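PDB 7OTJ: ATP-dependent DNA helicase PIF1 from Candida albicans, which couples ATP hydrolysis to 5'-3' unwinding of DNA, and is thought to resolve G-quadruplexes and safeguard nuclear and mitochondrial genomes. Local coordinates for residues A[10-15]-A[36-41]; A[18-23]-A[179-184]; A[103-108]-A[138-143]. One frame throughout, in Å; residues are numbered along the deposited sequence.

In the fold
All three contacts lie in the P-loop ATPase (RecA-like) domain of the helicase. Interactions 2 and 3 belong to one parallel sheet, in which strands 138-143 and 21-25 are neighbours; their centres are about 9 Å apart, and Leu139 bonds to both Ser20 and Leu21. Interaction 1 pairs helices 6-16 and 31-45, which flank strand 21-25 in sequence and pack on the face carrying Tyr23. Its centre lies about 12 Å from that of interaction 2 and about 11 Å from that of interaction 3. Nucleotide chemistry is nearest at interaction 3, where the Glu108 side chain comes within about 3 Å of the bound tetrafluoroaluminate.

Interaction 1 of 3, residues A[10-15]-A[36-41]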
ATOM      1  N   TYR A  10      13.427 -13.454 -17.215  1.00 58.49           N
ATOM      2  CA  TYR A  10      14.369 -12.563 -17.888  1.00 58.01           C
ATOM      3  C   TYR A  10      14.605 -11.291 -17.083  1.00 55.10           C
ATOM      4  O   TYR A  10      15.743 -10.823 -16.974  1.00 67.96           O
ATOM      5  CB  TYR A  10      13.865 -12.230 -19.291  1.00 55.03           C
ATOM      6  CG  TYR A  10      14.732 -11.239 -20.033  1.00 63.11           C
ATOM      7  CD1 TYR A  10      15.887 -11.649 -20.689  1.00 54.89           C
ATOM      8  CD2 TYR A  10      14.393  -9.893 -20.080  1.00 57.37           C
ATOM      9  CE1 TYR A  10      16.678 -10.747 -21.369  1.00 64.79           C
ATOM     10  CE2 TYR A  10      15.181  -8.984 -20.755  1.00 65.02           C
ATOM     11  CZ  TYR A  10      16.322  -9.414 -21.397  1.00 73.74           C
ATOM     12  OH  TYR A  10      17.106  -8.505 -22.071  1.00 84.32           O
ATOM     13  N   VAL A  11      13.541 -10.724 -16.509  1.00 57.63           N
ATOM     14  CA  VAL A  11      13.678  -9.562 -15.632  1.00 52.57           C
ATOM     15  C   VAL A  11      14.536  -9.914 -14.426  1.00 56.13           C
ATOM     16  O   VAL A  11      15.478  -9.192 -14.077  1.00 60.11           O
ATOM     17  CB  VAL A  11      12.290  -9.049 -15.203  1.00 48.66           C
ATOM     18  CG1 VAL A  11      12.413  -7.815 -14.312  1.00 40.54           C
ATOM     19  CG2 VAL A  11      11.417  -8.773 -16.418  1.00 43.59           C
ATOM     20  N   LEU A  12      14.198 -11.018 -13.752  1.00 55.04           N
ATOM     21  CA  LEU A  12      14.990 -11.473 -12.616  1.00 55.05           C
ATOM     22  C   LEU A  12      16.460 -11.616 -12.986  1.00 53.03           C
ATOM     23  O   LEU A  12      17.343 -11.215 -12.218  1.00 50.85           O
ATOM     24  CB  LEU A  12      14.433 -12.800 -12.102  1.00 47.88           C
ATOM     25  CG  LEU A  12      15.249 -13.517 -11.029  1.00 52.77           C
ATOM     26  CD1 LEU A  12      15.304 -12.691  -9.756  1.00 63.63           C
ATOM     27  CD2 LEU A  12      14.666 -14.883 -10.750  1.00 58.74           C
ATOM     28  N   LYS A  13      16.737 -12.162 -14.176  1.00 57.56           N
ATOM     29  CA  LYS A  13      18.113 -12.303 -14.648  1.00 52.61           C
ATOM     30  C   LYS A  13      18.810 -10.953 -14.746  1.00 56.52           C
ATOM     31  O   LYS A  13      19.972 -10.815 -14.349  1.00 56.42           O
ATOM     32  CB  LYS A  13      18.125 -13.006 -16.005  1.00 56.99           C
ATOM     33  CG  LYS A  13      19.489 -13.081 -16.683  1.00 51.40           C
ATOM     34  CD  LYS A  13      19.368 -13.681 -18.083  1.00 59.68           C
ATOM     35  CE  LYS A  13      20.682 -13.625 -18.850  1.00 74.22           C
ATOM     36  NZ  LYS A  13      21.728 -14.475 -18.224  1.00 61.71           N
ATOM     37  N   GLN A  14      18.113  -9.946 -15.277  1.00 59.98           N
ATOM     38  CA  GLN A  14      18.713  -8.623 -15.408  1.00 56.19           C
ATOM     39  C   GLN A  14      18.963  -7.993 -14.045  1.00 50.70           C
ATOM     40  O   GLN A  14      20.028  -7.410 -13.810  1.00 58.44           O
ATOM     41  CB  GLN A  14      17.809  -7.722 -16.250  1.00 60.40           C
ATOM     42  CG  GLN A  14      17.473  -8.286 -17.614  1.00 54.64           C
ATOM     43  CD  GLN A  14      18.694  -8.427 -18.484  1.00 63.60           C
ATOM     44  OE1 GLN A  14      19.582  -7.575 -18.464  1.00 62.99           O
ATOM     45  NE2 GLN A  14      18.755  -9.509 -19.250  1.00 80.06           N
ATOM     46  N   VAL A  15      17.997  -8.109 -13.132  1.00 46.72           N
ATOM     47  CA  VAL A  15      18.160  -7.518 -11.808  1.00 43.25           C
ATOM     48  C   VAL A  15      19.356  -8.134 -11.093  1.00 54.92           C
ATOM     49  O   VAL A  15      20.157  -7.425 -10.475  1.00 50.33           O
ATOM     50  CB  VAL A  15      16.865  -7.659 -10.991  1.00 50.48           C
ATOM     51  CG1 VAL A  15      17.063  -7.122  -9.586  1.00 41.32           C
ATOM     52  CG2 VAL A  15      15.724  -6.925 -11.690  1.00 42.17           C
ATOM     53  N   ARG A  36       8.929 -10.399  -5.355  1.00 50.19           N
ATOM     54  CA  ARG A  36       9.231 -11.201  -4.175  1.00 44.72           C
ATOM     55  C   ARG A  36      10.316 -12.226  -4.461  1.00 49.75           C
ATOM     56  O   ARG A  36      11.120 -12.540  -3.576  1.00 50.53           O
ATOM     57  CB  ARG A  36       7.976 -11.907  -3.668  1.00 46.74           C
ATOM     58  CG  ARG A  36       6.858 -10.984  -3.242  1.00 48.42           C
ATOM     59  CD  ARG A  36       5.800 -11.768  -2.501  1.00 45.93           C
ATOM     60  NE  ARG A  36       4.557 -11.022  -2.376  1.00 61.11           N
ATOM     61  CZ  ARG A  36       3.568 -11.070  -3.257  1.00 55.08           C
ATOM     62  NH1 ARG A  36       3.646 -11.822  -4.343  1.00 60.89           N
ATOM     63  NH2 ARG A  36       2.471 -10.348  -3.042  1.00 57.05           N
ATOM     64  N   SER A  37      10.365 -12.748  -5.688  1.00 47.56           N
ATOM     65  CA  SER A  37      11.461 -13.636  -6.055  1.00 50.71           C
ATOM     66  C   SER A  37      12.766 -12.865  -6.179  1.00 50.48           C
ATOM     67  O   SER A  37      13.825 -13.358  -5.774  1.00 55.82           O
ATOM     68  CB  SER A  37      11.144 -14.358  -7.361  1.00 51.20           C
ATOM     69  OG  SER A  37      10.131 -15.324  -7.163  1.00 69.08           O
ATOM     70  N   ILE A  38      12.714 -11.668  -6.766  1.00 45.21           N
ATOM     71  CA  ILE A  38      13.890 -10.803  -6.817  1.00 50.34           C
ATOM     72  C   ILE A  38      14.455 -10.593  -5.418  1.00 55.39           C
ATOM     73  O   ILE A  38      15.668 -10.683  -5.197  1.00 52.38           O
ATOM     74  CB  ILE A  38      13.540  -9.464  -7.490  1.00 48.50           C
ATOM     75  CG1 ILE A  38      13.168  -9.687  -8.957  1.00 44.17           C
ATOM     76  CG2 ILE A  38      14.707  -8.505  -7.367  1.00 52.04           C
ATOM     77  CD1 ILE A  38      12.642  -8.447  -9.646  1.00 44.07           C
ATOM     78  N   ILE A  39      13.575 -10.286  -4.456  1.00 56.45           N
ATOM     79  CA  ILE A  39      13.999 -10.039  -3.076  1.00 47.47           C
ATOM     80  C   ILE A  39      14.710 -11.261  -2.501  1.00 53.87           C
ATOM     81  O   ILE A  39      15.807 -11.157  -1.936  1.00 58.62           O
ATOM     82  CB  ILE A  39      12.791  -9.625  -2.216  1.00 42.49           C
ATOM     83  CG1 ILE A  39      12.244  -8.275  -2.682  1.00 46.34           C
ATOM     84  CG2 ILE A  39      13.152  -9.569  -0.742  1.00 43.43           C
ATOM     85  CD1 ILE A  39      10.875  -7.955  -2.130  1.00 40.42           C
ATOM     86  N   LYS A  40      14.086 -12.435  -2.618  1.00 49.34           N
ATOM     87  CA  LYS A  40      14.670 -13.657  -2.072  1.00 48.02           C
ATOM     88  C   LYS A  40      16.057 -13.920  -2.651  1.00 63.98           C
ATOM     89  O   LYS A  40      17.006 -14.216  -1.915  1.00 59.80           O
ATOM     90  CB  LYS A  40      13.738 -14.835  -2.342  1.00 50.75           C
ATOM     91  CG  LYS A  40      14.012 -16.060  -1.506  1.00 60.22           C
ATOM     92  CD  LYS A  40      13.039 -17.166  -1.852  1.00 71.30           C
ATOM     93  CE  LYS A  40      13.186 -18.328  -0.893  1.00 76.11           C
ATOM     94  NZ  LYS A  40      12.779 -17.935   0.482  1.00 89.05           N
ATOM     95  N   SER A  41      16.192 -13.811  -3.976  1.00 57.34           N
ATOM     96  CA  SER A  41      17.481 -14.054  -4.619  1.00 52.58           C
ATOM     97  C   SER A  41      18.501 -12.989  -4.231  1.00 59.77           C
ATOM     98  O   SER A  41      19.633 -13.311  -3.849  1.00 66.99           O
ATOM     99  CB  SER A  41      17.314 -14.100  -6.139  1.00 59.60           C
ATOM    100  OG  SER A  41      16.593 -15.250  -6.547  1.00 59.62           O
TER
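Ile38 meets helix 6-16 through all the outer carbons of its side chain. Its CG2 lies 3.5 Å from Val15 CG1, and its CD1 reaches 4.0 Å from Val15 CG2, the two branched side chains crossing at about a right angle, each methyl of Val15 against a different carbon of Ile38. Leu12 comes from the preceding turn and slides past Ile38 in the opposite direction, placing CD1 3.8 Å from Ile38 CG1 and equally close to Ile38 CA. CG of Leu12, anti to N (chi1 172°), carries CD1 over to Ile38, and the same methyl borders Ser41 OG. A serine suits that place because it is small, and its hydroxyl can turn back on its own helix, where it makes a weak bond to Ser37 O.

Behind this first shell, the axes of segments 10-15 and 36-41 approach to 10.1 Å and cross at -35°, running broadly the same way. Val15 and Ile38 face inward, onto Leu21 and Tyr23 of strand 21-25 respectively, while Leu12 also touches Leu34. Helix 31-45 begins within the P-loop, at Lys31 and Ser32.

No hydrogen bond links the two segments. Their mutual attraction is therefore dispersive and hydrophobic, set by the shapes of aliphatic branches, with the buried Val15 and Ile38 on the sheet side and the partly exposed Leu12, Ser37 and Ser41 on the side farther from the sheet.

Interaction 2 of 3, residues A[18-23]-A[179-184]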
ATOM      1  N   GLY A  18      22.921  -6.739 -11.701  1.00 51.39           N
ATOM      2  CA  GLY A  18      23.317  -5.495 -11.080  1.00 49.70           C
ATOM      3  C   GLY A  18      22.817  -4.249 -11.779  1.00 50.41           C
ATOM      4  O   GLY A  18      23.024  -3.143 -11.262  1.00 47.99           O
ATOM      5  N   VAL A  19      22.169  -4.392 -12.934  1.00 48.76           N
ATOM      6  CA  VAL A  19      21.710  -3.233 -13.690  1.00 51.86           C
ATOM      7  C   VAL A  19      20.575  -2.545 -12.945  1.00 48.46           C
ATOM      8  O   VAL A  19      19.636  -3.197 -12.469  1.00 45.21           O
ATOM      9  CB  VAL A  19      21.267  -3.651 -15.099  1.00 57.87           C
ATOM     10  CG1 VAL A  19      20.847  -2.428 -15.901  1.00 52.86           C
ATOM     11  CG2 VAL A  19      22.381  -4.410 -15.799  1.00 46.46           C
ATOM     12  N   SER A  20      20.647  -1.220 -12.859  1.00 45.25           N
ATOM     13  CA  SER A  20      19.533  -0.430 -12.359  1.00 44.95           C
ATOM     14  C   SER A  20      18.480  -0.325 -13.452  1.00 48.98           C
ATOM     15  O   SER A  20      18.782   0.076 -14.582  1.00 41.81           O
ATOM     16  CB  SER A  20      20.005   0.955 -11.923  1.00 41.26           C
ATOM     17  OG  SER A  20      20.700   0.884 -10.691  1.00 51.07           O
ATOM     18  N   LEU A  21      17.250  -0.714 -13.131  1.00 42.85           N
ATOM     19  CA  LEU A  21      16.246  -0.801 -14.175  1.00 44.91           C
ATOM     20  C   LEU A  21      14.856  -0.557 -13.612  1.00 45.49           C
ATOM     21  O   LEU A  21      14.621  -0.613 -12.400  1.00 41.08           O
ATOM     22  CB  LEU A  21      16.306  -2.163 -14.880  1.00 45.68           C
ATOM     23  CG  LEU A  21      16.136  -3.464 -14.091  1.00 44.53           C
ATOM     24  CD1 LEU A  21      14.659  -3.755 -13.768  1.00 47.03           C
ATOM     25  CD2 LEU A  21      16.742  -4.606 -14.891  1.00 41.62           C
ATOM     26  N   PHE A  22      13.936  -0.301 -14.534  1.00 47.50           N
ATOM     27  CA  PHE A  22      12.510  -0.200 -14.272  1.00 43.25           C
ATOM     28  C   PHE A  22      11.809  -1.239 -15.129  1.00 46.12           C
ATOM     29  O   PHE A  22      12.047  -1.310 -16.338  1.00 44.51           O
ATOM     30  CB  PHE A  22      12.015   1.213 -14.589  1.00 42.45           C
ATOM     31  CG  PHE A  22      10.525   1.323 -14.801  1.00 55.38           C
ATOM     32  CD1 PHE A  22       9.630   1.046 -13.779  1.00 49.18           C
ATOM     33  CD2 PHE A  22      10.025   1.760 -16.017  1.00 47.24           C
ATOM     34  CE1 PHE A  22       8.269   1.176 -13.978  1.00 43.18           C
ATOM     35  CE2 PHE A  22       8.672   1.894 -16.220  1.00 43.99           C
ATOM     36  CZ  PHE A  22       7.790   1.606 -15.202  1.00 44.82           C
ATOM     37  N   TYR A  23      10.984  -2.075 -14.515  1.00 39.43           N
ATOM     38  CA  TYR A  23      10.208  -3.027 -15.288  1.00 44.42           C
ATOM     39  C   TYR A  23       8.725  -2.792 -15.037  1.00 46.95           C
ATOM     40  O   TYR A  23       8.307  -2.496 -13.911  1.00 39.56           O
ATOM     41  CB  TYR A  23      10.626  -4.475 -15.013  1.00 42.24           C
ATOM     42  CG  TYR A  23      10.261  -5.064 -13.675  1.00 46.20           C
ATOM     43  CD1 TYR A  23       9.105  -5.820 -13.522  1.00 39.97           C
ATOM     44  CD2 TYR A  23      11.101  -4.920 -12.577  1.00 46.70           C
ATOM     45  CE1 TYR A  23       8.780  -6.391 -12.306  1.00 43.89           C
ATOM     46  CE2 TYR A  23      10.780  -5.489 -11.354  1.00 48.27           C
ATOM     47  CZ  TYR A  23       9.620  -6.224 -11.227  1.00 46.83           C
ATOM     48  OH  TYR A  23       9.293  -6.795 -10.016  1.00 44.70           O
ATOM     49  N   THR A 179      19.716   7.182 -13.647  1.00 50.23           N
ATOM     50  CA  THR A 179      19.843   5.915 -12.930  1.00 49.34           C
ATOM     51  C   THR A 179      19.260   4.735 -13.699  1.00 50.94           C
ATOM     52  O   THR A 179      19.921   3.698 -13.826  1.00 49.72           O
ATOM     53  CB  THR A 179      19.178   5.993 -11.553  1.00 45.68           C
ATOM     54  OG1 THR A 179      19.656   7.140 -10.845  1.00 51.77           O
ATOM     55  CG2 THR A 179      19.516   4.748 -10.757  1.00 48.97           C
ATOM     56  N   ILE A 180      18.019   4.856 -14.179  1.00 47.64           N
ATOM     57  CA  ILE A 180      17.363   3.758 -14.889  1.00 42.95           C
ATOM     58  C   ILE A 180      18.119   3.485 -16.180  1.00 43.00           C
ATOM     59  O   ILE A 180      18.266   4.367 -17.033  1.00 50.66           O
ATOM     60  CB  ILE A 180      15.889   4.091 -15.159  1.00 48.52           C
ATOM     61  CG1 ILE A 180      15.128   4.249 -13.846  1.00 42.86           C
ATOM     62  CG2 ILE A 180      15.235   3.029 -16.039  1.00 41.14           C
ATOM     63  CD1 ILE A 180      15.169   3.019 -12.973  1.00 45.61           C
ATOM     64  N   GLN A 181      18.641   2.271 -16.313  1.00 47.63           N
ATOM     65  CA  GLN A 181      19.423   1.908 -17.485  1.00 50.15           C
ATOM     66  C   GLN A 181      18.643   1.083 -18.497  1.00 47.47           C
ATOM     67  O   GLN A 181      19.055   1.002 -19.660  1.00 54.18           O
ATOM     68  CB  GLN A 181      20.675   1.136 -17.064  1.00 45.03           C
ATOM     69  CG  GLN A 181      21.475   1.828 -15.979  1.00 45.81           C
ATOM     70  CD  GLN A 181      22.697   1.033 -15.582  1.00 59.27           C
ATOM     71  OE1 GLN A 181      22.674   0.278 -14.606  1.00 49.72           O
ATOM     72  NE2 GLN A 181      23.774   1.188 -16.348  1.00 50.38           N
ATOM     73  N   ARG A 182      17.540   0.469 -18.088  1.00 49.77           N
ATOM     74  CA  ARG A 182      16.819  -0.449 -18.950  1.00 46.58           C
ATOM     75  C   ARG A 182      15.370  -0.477 -18.500  1.00 47.48           C
ATOM     76  O   ARG A 182      15.071  -0.322 -17.313  1.00 45.10           O
ATOM     77  CB  ARG A 182      17.431  -1.858 -18.906  1.00 50.73           C
ATOM     78  CG  ARG A 182      17.158  -2.700 -20.142  1.00 68.23           C
ATOM     79  CD  ARG A 182      17.251  -4.197 -19.846  1.00 64.11           C
ATOM     80  NE  ARG A 182      17.361  -5.003 -21.058  1.00 63.46           N
ATOM     81  CZ  ARG A 182      16.377  -5.205 -21.926  1.00 77.13           C
ATOM     82  NH1 ARG A 182      15.186  -4.649 -21.766  1.00 67.85           N
ATOM     83  NH2 ARG A 182      16.596  -5.979 -22.985  1.00 89.29           N
ATOM     84  N   THR A 183      14.471  -0.622 -19.465  1.00 54.43           N
ATOM     85  CA  THR A 183      13.051  -0.786 -19.199  1.00 42.06           C
ATOM     86  C   THR A 183      12.582  -2.081 -19.840  1.00 45.53           C
ATOM     87  O   THR A 183      12.802  -2.301 -21.035  1.00 48.43           O
ATOM     88  CB  THR A 183      12.246   0.407 -19.720  1.00 48.69           C
ATOM     89  OG1 THR A 183      12.698   1.601 -19.068  1.00 48.66           O
ATOM     90  CG2 THR A 183      10.750   0.218 -19.435  1.00 51.39           C
ATOM     91  N   ILE A 184      11.936  -2.931 -19.047  1.00 49.04           N
ATOM     92  CA  ILE A 184      11.424  -4.213 -19.511  1.00 49.09           C
ATOM     93  C   ILE A 184       9.927  -4.244 -19.244  1.00 46.95           C
ATOM     94  O   ILE A 184       9.467  -3.783 -18.194  1.00 46.86           O
ATOM     95  CB  ILE A 184      12.126  -5.401 -18.818  1.00 46.05           C
ATOM     96  CG1 ILE A 184      13.645  -5.273 -18.941  1.00 46.95           C
ATOM     97  CG2 ILE A 184      11.660  -6.715 -19.416  1.00 42.91           C
ATOM     98  CD1 ILE A 184      14.412  -6.295 -18.129  1.00 50.10           C
TER
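Gln181 and Ser20 hold each other by two hydrogen bonds just where two parallel strands of the RecA-like sheet begin to run together, strand 182-186 forming the edge beside strand 21-25. The Gln181 side chain can be followed outward. Its CB touches both Ser20 O and Val19 CG1; CG continues past Ser20 O; CD lies 3.9 Å from Val19 CG1; and OE1 ends 3.1 Å from Ser20 N, accepting that amide's hydrogen on a lone pair in the plane of its own C=O. An extended chain beyond CG (chi2 180°) gives the reach this needs. In return, Gln181 N donates to Ser20 O over 2.8 Å. Glutamine suits the place because its long amide does the work of a backbone carbonyl for Ser20 N.

Farther along, Phe22 takes over the exchange: its N donates to Arg182 O, and its O accepts from Ile184 N at 3.2 Å, the alternation expected of parallel strands. Side chains then divide between the faces. Leu21, Tyr23 and Ile184 lie on the face covered by helix 6-16, and Tyr23 OH bonds to the P-loop residue Lys31 through its carbonyl. Phe22 and Thr183 lie on the other face, side by side and pointing the same way; there Trp176 meets the Phe22 ring edge-to-face. Beta-branched Thr183 and Ile184 are well suited to extended backbone. Ile180 sets CG2 4.0 Å from Phe22 CB, and its CD1 lies against the Leu21 carbonyl. Thr183 contributes its methyl to the aromatic neighbour, CG2 lying 3.8 Å from Phe22 CD2 in an oblique approach.

Interaction 3 of 3, residues A[103-108]-A[138-143]; sequences VLIIDE and QLVACG
Leu104 N donates to Gln138 O over 2.7 Å, the shortest hydrogen bond between two parallel strands in the middle of the sheet, and an almost straight one (170° at the hydrogen). The exchange then alternates in regular parallel fashion: Val140 N gives to Leu104 O, Ile106 N to Val140 O, and Cys142 N to Ile106 O at 2.9 Å, this last bond more bent at 145°.

Aliphatic side chains fill both faces. On one, Ile105 lies alongside Val140, CG1 4.0 Å from Val140 CB, while Val103 CG1 approaches Val140 CG2; the bulky apolar branches of Ile105 suit a buried place against Leu35 and Ile39 of helix 31-45. On the other, Ile106 CD1 meets Leu139 CD1 at 3.8 Å, and the small Ala141 is touched by Phe22 of the neighbouring strand. Gln138 lies beside Val103 with its chain extended, OE1 3.3 Å from Val103 CG2, and its NE2 is held by the carbonyls of Val15 and Val19, which satisfies the buried NE2.

At the C-terminal end the chemistry turns polar. The chi1 of Asp107 (-156°) turns its carboxylate toward the Glu108 amide and Ser32: OD1 accepts Glu108 N at 2.7 Å, from the anti side and somewhat out of the carboxylate plane, and OD2 bonds to Ser32 OG of the P-loop. Glycine fits at Gly143 because a CB there would press on Glu108 CA and, with phi positive, jam against the preceding carbonyl O. Glu108 leaves the strand, bonds Gln456 through OE2 and touches the bound tetrafluoroaluminate. Four hydrophobic residues ending in Asp-Glu, at the tip of a central strand within a beta-alpha-beta unit, form the Walker B motif of P-loop helicases.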
ATOM      1  N   VAL A 103      20.737  -2.470  -2.891  1.00 43.93           N
ATOM      2  CA  VAL A 103      19.675  -2.422  -3.884  1.00 44.24           C
ATOM      3  C   VAL A 103      18.477  -1.728  -3.256  1.00 46.31           C
ATOM      4  O   VAL A 103      18.106  -2.024  -2.115  1.00 48.78           O
ATOM      5  CB  VAL A 103      19.287  -3.835  -4.370  1.00 48.47           C
ATOM      6  CG1 VAL A 103      18.168  -3.768  -5.416  1.00 41.23           C
ATOM      7  CG2 VAL A 103      20.495  -4.572  -4.906  1.00 42.19           C
ATOM      8  N   LEU A 104      17.850  -0.829  -4.011  1.00 40.56           N
ATOM      9  CA  LEU A 104      16.636  -0.152  -3.568  1.00 43.77           C
ATOM     10  C   LEU A 104      15.516  -0.550  -4.515  1.00 46.37           C
ATOM     11  O   LEU A 104      15.534  -0.189  -5.698  1.00 43.90           O
ATOM     12  CB  LEU A 104      16.814   1.363  -3.533  1.00 45.94           C
ATOM     13  CG  LEU A 104      15.565   2.180  -3.181  1.00 41.53           C
ATOM     14  CD1 LEU A 104      14.947   1.715  -1.874  1.00 38.38           C
ATOM     15  CD2 LEU A 104      15.914   3.653  -3.101  1.00 38.58           C
ATOM     16  N   ILE A 105      14.552  -1.299  -3.987  1.00 41.35           N
ATOM     17  CA  ILE A 105      13.369  -1.724  -4.720  1.00 43.54           C
ATOM     18  C   ILE A 105      12.238  -0.766  -4.384  1.00 40.93           C
ATOM     19  O   ILE A 105      11.988  -0.482  -3.205  1.00 39.55           O
ATOM     20  CB  ILE A 105      12.993  -3.173  -4.364  1.00 44.55           C
ATOM     21  CG1 ILE A 105      14.066  -4.143  -4.873  1.00 38.28           C
ATOM     22  CG2 ILE A 105      11.612  -3.514  -4.901  1.00 37.10           C
ATOM     23  CD1 ILE A 105      13.891  -5.565  -4.383  1.00 39.04           C
ATOM     24  N   ILE A 106      11.550  -0.266  -5.407  1.00 41.51           N
ATOM     25  CA  ILE A 106      10.399   0.614  -5.221  1.00 39.12           C
ATOM     26  C   ILE A 106       9.254   0.038  -6.041  1.00 40.80           C
ATOM     27  O   ILE A 106       9.227   0.186  -7.269  1.00 40.15           O
ATOM     28  CB  ILE A 106      10.679   2.062  -5.634  1.00 38.69           C
ATOM     29  CG1 ILE A 106      11.994   2.557  -5.030  1.00 37.98           C
ATOM     30  CG2 ILE A 106       9.513   2.953  -5.221  1.00 36.18           C
ATOM     31  CD1 ILE A 106      12.355   3.952  -5.468  1.00 37.01           C
ATOM     32  N   ASP A 107       8.307  -0.615  -5.373  1.00 39.68           N
ATOM     33  CA  ASP A 107       7.109  -1.078  -6.056  1.00 38.05           C
ATOM     34  C   ASP A 107       6.093   0.060  -6.110  1.00 43.33           C
ATOM     35  O   ASP A 107       6.174   1.036  -5.358  1.00 44.23           O
ATOM     36  CB  ASP A 107       6.520  -2.312  -5.359  1.00 35.65           C
ATOM     37  CG  ASP A 107       5.656  -3.175  -6.289  1.00 42.17           C
ATOM     38  OD1 ASP A 107       5.296  -2.718  -7.395  1.00 48.23           O
ATOM     39  OD2 ASP A 107       5.335  -4.322  -5.914  1.00 38.59           O
ATOM     40  N   GLU A 108       5.151  -0.062  -7.043  1.00 47.43           N
ATOM     41  CA  GLU A 108       4.145   0.964  -7.298  1.00 42.69           C
ATOM     42  C   GLU A 108       4.795   2.333  -7.497  1.00 44.45           C
ATOM     43  O   GLU A 108       4.471   3.319  -6.834  1.00 49.52           O
ATOM     44  CB  GLU A 108       3.106   0.995  -6.175  1.00 42.26           C
ATOM     45  CG  GLU A 108       2.313  -0.296  -6.036  1.00 48.69           C
ATOM     46  CD  GLU A 108       1.409  -0.583  -7.236  1.00 45.39           C
ATOM     47  OE1 GLU A 108       0.767  -1.655  -7.247  1.00 43.65           O
ATOM     48  OE2 GLU A 108       1.332   0.252  -8.165  1.00 42.46           O
ATOM     49  N   GLN A 138      21.793   0.101  -6.443  1.00 41.39           N
ATOM     50  CA  GLN A 138      21.064  -0.401  -7.599  1.00 43.51           C
ATOM     51  C   GLN A 138      19.579  -0.083  -7.428  1.00 51.44           C
ATOM     52  O   GLN A 138      18.945  -0.527  -6.462  1.00 39.55           O
ATOM     53  CB  GLN A 138      21.282  -1.904  -7.766  1.00 49.87           C
ATOM     54  CG  GLN A 138      20.541  -2.509  -8.958  1.00 46.76           C
ATOM     55  CD  GLN A 138      20.590  -4.029  -8.972  1.00 49.07           C
ATOM     56  OE1 GLN A 138      21.221  -4.651  -8.118  1.00 57.37           O
ATOM     57  NE2 GLN A 138      19.920  -4.631  -9.946  1.00 44.68           N
ATOM     58  N   LEU A 139      19.028   0.696  -8.350  1.00 45.11           N
ATOM     59  CA  LEU A 139      17.625   1.070  -8.290  1.00 49.85           C
ATOM     60  C   LEU A 139      16.808   0.077  -9.107  1.00 44.92           C
ATOM     61  O   LEU A 139      17.122  -0.180 -10.274  1.00 38.89           O
ATOM     62  CB  LEU A 139      17.435   2.492  -8.814  1.00 48.39           C
ATOM     63  CG  LEU A 139      16.021   3.061  -8.792  1.00 41.33           C
ATOM     64  CD1 LEU A 139      15.505   3.123  -7.369  1.00 37.85           C
ATOM     65  CD2 LEU A 139      16.024   4.438  -9.422  1.00 38.75           C
ATOM     66  N   VAL A 140      15.780  -0.496  -8.482  1.00 37.87           N
ATOM     67  CA  VAL A 140      14.859  -1.423  -9.141  1.00 40.84           C
ATOM     68  C   VAL A 140      13.462  -0.838  -8.982  1.00 37.61           C
ATOM     69  O   VAL A 140      12.831  -0.993  -7.929  1.00 36.61           O
ATOM     70  CB  VAL A 140      14.928  -2.840  -8.562  1.00 42.59           C
ATOM     71  CG1 VAL A 140      13.882  -3.745  -9.239  1.00 37.78           C
ATOM     72  CG2 VAL A 140      16.343  -3.425  -8.695  1.00 38.86           C
ATOM     73  N   ALA A 141      12.990  -0.133 -10.005  1.00 36.86           N
ATOM     74  CA  ALA A 141      11.654   0.441  -9.994  1.00 41.17           C
ATOM     75  C   ALA A 141      10.663  -0.512 -10.645  1.00 38.54           C
ATOM     76  O   ALA A 141      10.953  -1.127 -11.675  1.00 40.61           O
ATOM     77  CB  ALA A 141      11.638   1.784 -10.724  1.00 36.72           C
ATOM     78  N   CYS A 142       9.474  -0.598 -10.060  1.00 41.47           N
ATOM     79  CA  CYS A 142       8.473  -1.558 -10.502  1.00 41.07           C
ATOM     80  C   CYS A 142       7.097  -0.923 -10.388  1.00 47.46           C
ATOM     81  O   CYS A 142       6.737  -0.415  -9.323  1.00 46.18           O
ATOM     82  CB  CYS A 142       8.553  -2.839  -9.667  1.00 39.54           C
ATOM     83  SG  CYS A 142       7.244  -4.028  -9.974  1.00 43.83           S
ATOM     84  N   GLY A 143       6.332  -0.944 -11.473  1.00 47.14           N
ATOM     85  CA  GLY A 143       4.984  -0.409 -11.416  1.00 44.16           C
ATOM     86  C   GLY A 143       4.434  -0.151 -12.809  1.00 49.57           C
ATOM     87  O   GLY A 143       4.911  -0.707 -13.797  1.00 42.98           O
TER